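Local coordinates for enoyl-acyl carrier protein reductase (Uncultured bacterium, PDB 6KIA), which probably reduces enoyl-acyl carrier protein substrates in fatty acid synthesis, with NADH bound as the nicotinamide cofactor, at residues Val332-His337 with Met386-Asp391; Ile298-Glu303 with Ile375-Ser380. One frame throughout, in Å; residues are numbered along the deposited sequence.

Contact 1: residues Val332-His337 with Met386-Asp391; sequences VLSEGH and MHKSRD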
# COMPACT_ATOMS: atom_id res chain seq x y z
N VAL A 332 7.61 -24.46 -8.30
CA VAL A 332 8.44 -24.02 -7.18
C VAL A 332 8.20 -24.85 -5.90
O VAL A 332 8.90 -24.67 -4.90
CB VAL A 332 8.23 -22.51 -6.86
CG1 VAL A 332 8.68 -21.66 -8.04
CG2 VAL A 332 6.79 -22.21 -6.47
N LEU A 333 7.25 -25.77 -5.93
CA LEU A 333 6.99 -26.65 -4.78
C LEU A 333 7.86 -27.91 -4.85
O LEU A 333 8.14 -28.43 -5.94
CB LEU A 333 5.51 -27.02 -4.71
CG LEU A 333 4.54 -25.84 -4.55
CD1 LEU A 333 3.09 -26.31 -4.55
CD2 LEU A 333 4.87 -25.11 -3.24
N SER A 334 8.28 -28.39 -3.69
CA SER A 334 9.10 -29.61 -3.59
C SER A 334 8.34 -30.78 -4.15
O SER A 334 7.11 -30.80 -4.12
CB SER A 334 9.48 -29.89 -2.13
OG SER A 334 10.11 -28.79 -1.52
N GLU A 335 9.08 -31.75 -4.70
CA GLU A 335 8.47 -32.99 -5.16
C GLU A 335 7.66 -33.63 -4.04
O GLU A 335 8.09 -33.66 -2.89
CB GLU A 335 9.53 -33.98 -5.67
CG GLU A 335 9.02 -34.88 -6.79
CD GLU A 335 9.95 -36.05 -7.10
OE1 GLU A 335 11.13 -36.01 -6.67
OE2 GLU A 335 9.50 -37.01 -7.76
N GLY A 336 6.47 -34.12 -4.36
CA GLY A 336 5.66 -34.74 -3.33
C GLY A 336 4.66 -33.77 -2.73
O GLY A 336 3.75 -34.16 -2.01
N HIS A 337 4.83 -32.48 -3.00
CA HIS A 337 3.83 -31.54 -2.56
C HIS A 337 3.07 -31.03 -3.76
O HIS A 337 3.68 -30.60 -4.74
CB HIS A 337 4.45 -30.35 -1.80
CG HIS A 337 4.97 -30.70 -0.45
ND1 HIS A 337 6.32 -30.77 -0.17
CD2 HIS A 337 4.33 -31.04 0.70
CE1 HIS A 337 6.48 -31.11 1.10
NE2 HIS A 337 5.29 -31.27 1.65
N MET A 386 6.54 -26.01 2.16
CA MET A 386 6.25 -26.80 0.95
C MET A 386 7.14 -26.48 -0.26
O MET A 386 7.09 -27.19 -1.27
CB MET A 386 4.80 -26.60 0.52
CG MET A 386 3.78 -27.15 1.49
SD MET A 386 2.15 -26.64 0.94
CE MET A 386 1.14 -27.32 2.25
N HIS A 387 7.94 -25.42 -0.17
CA HIS A 387 8.69 -24.92 -1.32
C HIS A 387 10.09 -25.52 -1.45
O HIS A 387 10.74 -25.83 -0.44
CB HIS A 387 8.81 -23.40 -1.23
CG HIS A 387 7.52 -22.68 -1.52
ND1 HIS A 387 6.46 -22.67 -0.64
CD2 HIS A 387 7.13 -21.95 -2.59
CE1 HIS A 387 5.47 -21.97 -1.16
NE2 HIS A 387 5.84 -21.53 -2.35
N LYS A 388 10.54 -25.69 -2.70
CA LYS A 388 11.90 -26.14 -2.97
C LYS A 388 12.88 -25.20 -2.29
O LYS A 388 13.83 -25.64 -1.64
CB LYS A 388 12.19 -26.18 -4.47
CG LYS A 388 11.42 -27.23 -5.24
CD LYS A 388 11.87 -27.30 -6.69
CE LYS A 388 11.04 -28.31 -7.47
NZ LYS A 388 11.13 -28.14 -8.96
N SER A 389 12.62 -23.91 -2.43
CA SER A 389 13.47 -22.86 -1.90
C SER A 389 12.64 -21.70 -1.35
O SER A 389 11.70 -21.24 -2.00
CB SER A 389 14.41 -22.34 -2.97
OG SER A 389 15.13 -21.23 -2.46
N ARG A 390 13.00 -21.24 -0.15
CA ARG A 390 12.27 -20.17 0.51
C ARG A 390 12.52 -18.81 -0.14
O ARG A 390 11.99 -17.80 0.31
CB ARG A 390 12.67 -20.11 1.99
CG ARG A 390 14.13 -19.73 2.20
CD ARG A 390 14.42 -19.35 3.64
NE ARG A 390 15.86 -19.22 3.88
CZ ARG A 390 16.67 -20.24 4.13
NH1 ARG A 390 16.20 -21.49 4.18
NH2 ARG A 390 17.96 -20.02 4.33
N ASP A 391 13.32 -18.79 -1.21
CA ASP A 391 13.58 -17.58 -1.98
C ASP A 391 12.87 -17.60 -3.33
O ASP A 391 13.00 -16.68 -4.13
CB ASP A 391 15.09 -17.39 -2.19
CG ASP A 391 15.86 -17.27 -0.89
OD1 ASP A 391 15.25 -16.93 0.15
OD2 ASP A 391 17.08 -17.51 -0.90
O HOH W 1 10.90 -22.92 -4.47
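Leu333 and His387 each turn CG beside their own backbone N (chi1 -61° and -72°), and this brings the leucine methyl CD2 over the imidazole. The CH-pi geometry is nearly ideal: CD2 stands 3.7 Å from the centroid of the His387 ring, 5° off its normal. Hydrogen bonds to Ile383 O and Val394 N hold the ring's two nitrogens, so its rotation is fixed from both ends. The backbones beneath form a single beta bridge. Lys388 N donates to Val332 O at 2.9 Å, and Ser334 N reaches Met386 O at 3.0 Å. A water lies 2.7 Å from Val332 O and accepts from Ser389 N at 2.8 Å, extending the link by one residue. Beyond the bridge, Met386 lays its CA over one face of the His337 ring, 4.3 Å from the centroid, as the type II turn Ser334-His337 folds back. The extended Lys388 chain passes Leu333 O, with CE 3.3 Å from that oxygen, and its NZ bonds to Glu331 O. The bridge thus joins two interhelical loops through backbone polar groups that satisfy one another, while the imidazole, hydrogen-bonded at both nitrogens, presents its pi face to the leucine methyl.

Contact 2: residues Ile298-Glu303 with Ile375-Ser380; sequences IFVGVE and IMIGTS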
# COMPACT_ATOMS: atom_id res chain seq x y z
N ILE A 298 6.65 -8.05 6.55
CA ILE A 298 6.68 -8.37 7.97
C ILE A 298 5.37 -8.97 8.47
O ILE A 298 5.36 -9.68 9.48
CB ILE A 298 6.99 -7.12 8.82
CG1 ILE A 298 5.94 -6.04 8.58
CG2 ILE A 298 8.38 -6.59 8.50
CD1 ILE A 298 6.05 -4.87 9.52
N PHE A 299 4.28 -8.69 7.77
CA PHE A 299 2.97 -9.19 8.16
C PHE A 299 2.87 -10.66 7.80
O PHE A 299 2.23 -11.00 6.84
CB PHE A 299 1.84 -8.40 7.48
CG PHE A 299 1.89 -6.92 7.71
CD1 PHE A 299 2.31 -6.40 8.93
CD2 PHE A 299 1.49 -6.04 6.71
CE1 PHE A 299 2.35 -5.03 9.14
CE2 PHE A 299 1.52 -4.67 6.92
CZ PHE A 299 1.95 -4.17 8.13
N VAL A 300 3.51 -11.54 8.57
CA VAL A 300 3.44 -12.98 8.31
C VAL A 300 1.98 -13.45 8.30
O VAL A 300 1.25 -13.26 9.29
CB VAL A 300 4.26 -13.78 9.34
CG1 VAL A 300 4.06 -15.29 9.17
CG2 VAL A 300 5.73 -13.43 9.23
N GLY A 301 1.55 -14.03 7.18
CA GLY A 301 0.19 -14.49 7.06
C GLY A 301 -0.63 -13.65 6.11
O GLY A 301 -1.65 -14.10 5.63
N VAL A 302 -0.17 -12.42 5.84
CA VAL A 302 -0.90 -11.57 4.90
C VAL A 302 -1.06 -12.29 3.55
O VAL A 302 -2.11 -12.20 2.87
CB VAL A 302 -0.20 -10.18 4.74
CG1 VAL A 302 1.14 -10.28 4.00
CG2 VAL A 302 -1.15 -9.16 4.05
N GLU A 303 -0.03 -13.04 3.19
CA GLU A 303 0.03 -13.69 1.89
C GLU A 303 -0.96 -14.87 1.78
O GLU A 303 -1.25 -15.35 0.67
CB GLU A 303 1.46 -14.17 1.61
CG GLU A 303 1.81 -15.51 2.29
CD GLU A 303 2.08 -15.43 3.78
OE1 GLU A 303 2.16 -14.32 4.35
OE2 GLU A 303 2.13 -16.52 4.39
N ILE A 375 -3.11 -20.32 14.19
CA ILE A 375 -3.53 -20.86 12.90
C ILE A 375 -2.90 -20.11 11.71
O ILE A 375 -2.55 -20.72 10.69
CB ILE A 375 -5.07 -20.89 12.78
CG1 ILE A 375 -5.50 -21.73 11.58
CG2 ILE A 375 -5.68 -19.49 12.75
CD1 ILE A 375 -7.00 -21.85 11.42
N MET A 376 -2.76 -18.79 11.82
CA MET A 376 -2.24 -17.98 10.71
C MET A 376 -0.74 -18.20 10.54
O MET A 376 -0.25 -18.47 9.45
CB MET A 376 -2.53 -16.50 10.91
CG MET A 376 -1.98 -15.65 9.77
SD MET A 376 -2.43 -13.91 9.89
CE MET A 376 -1.49 -13.45 11.35
N ILE A 377 0.00 -18.09 11.63
CA ILE A 377 1.44 -18.27 11.53
C ILE A 377 1.79 -19.73 11.24
O ILE A 377 2.70 -20.01 10.45
CB ILE A 377 2.14 -17.80 12.81
CG1 ILE A 377 1.76 -16.36 13.12
CG2 ILE A 377 3.66 -18.02 12.73
CD1 ILE A 377 2.43 -15.34 12.24
N GLY A 378 1.05 -20.65 11.85
CA GLY A 378 1.25 -22.07 11.60
C GLY A 378 1.03 -22.40 10.13
O GLY A 378 1.86 -23.08 9.50
N THR A 379 -0.09 -21.92 9.59
CA THR A 379 -0.43 -22.20 8.19
C THR A 379 0.60 -21.57 7.23
O THR A 379 1.08 -22.21 6.27
CB THR A 379 -1.86 -21.71 7.86
OG1 THR A 379 -2.81 -22.34 8.75
CG2 THR A 379 -2.21 -22.03 6.43
N SER A 380 0.94 -20.31 7.50
CA SER A 380 1.91 -19.61 6.65
C SER A 380 3.26 -20.35 6.63
O SER A 380 3.87 -20.58 5.57
CB SER A 380 2.07 -18.16 7.15
OG SER A 380 3.16 -17.52 6.50
O HOH W 2 2.78 -18.93 3.20
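Ser380 and Glu303 make the direct polar link between the helix 370-385 and the loop 298-303. Ser380 OG donates to Glu303 OE2 at 2.6 Å, meeting the carboxylate on its syn side and 18° out of its plane. The serine hydroxyl lies anti to its backbone N (chi1 170°), which turns it toward the carboxylate. Water 2 adds a second bridge, giving protons to Glu303 OE2 at 2.8 Å and to Ser380 O. The other carboxylate oxygen turns back on its own loop: Gly301 N donates to Glu303 OE1 at 2.9 Å, also from the syn side.

Apolar contacts lie beside this network. Val300 CG1 presses on Ile377 CD1 at 3.5 Å, closer than usual for two carbons, and the two side chains cross at about a right angle. The same valine methyl sits 3.6 Å from Ser380 OG. Met376 bends at its last torsion, bringing CE to 3.4 Å from Val300 O. Gly301, with a phi of 110° in the type II turn Phe299-Val302, lays its CA directly against Met376 CG at 3.7 Å.

Both carboxylate oxygens are therefore engaged in a buried setting: three donors, Ser380 OG and water 2 at OE2 and Gly301 N at OE1, hold the Glu303 carboxylate in a fixed orientation between loop and helix.

In the fold
The segments alternate along the chain: 298-303, 332-337, 375-380, then 386-391. Helix 370-385 ties the contacts together, since contact 2 uses its middle and the second segment of contact 1 follows directly on its C-terminal end. Their centres are 17 Å apart and their nearest atoms about 7 Å, so they do not touch. Helix 339-351 is a common neighbour, with Leu342 and Lys345 meeting Met386 and with Tyr349 packing on Met376. The centre of contact 1 lies 28 Å from the centre of the chain; the centre of contact 2 lies 18 Å from it. In contact 2 the Glu303 side chain is about 9 Å from the bound NADH, and helix 370-385 connects the segment bearing Glu303 with the loop of contact 1 farther out.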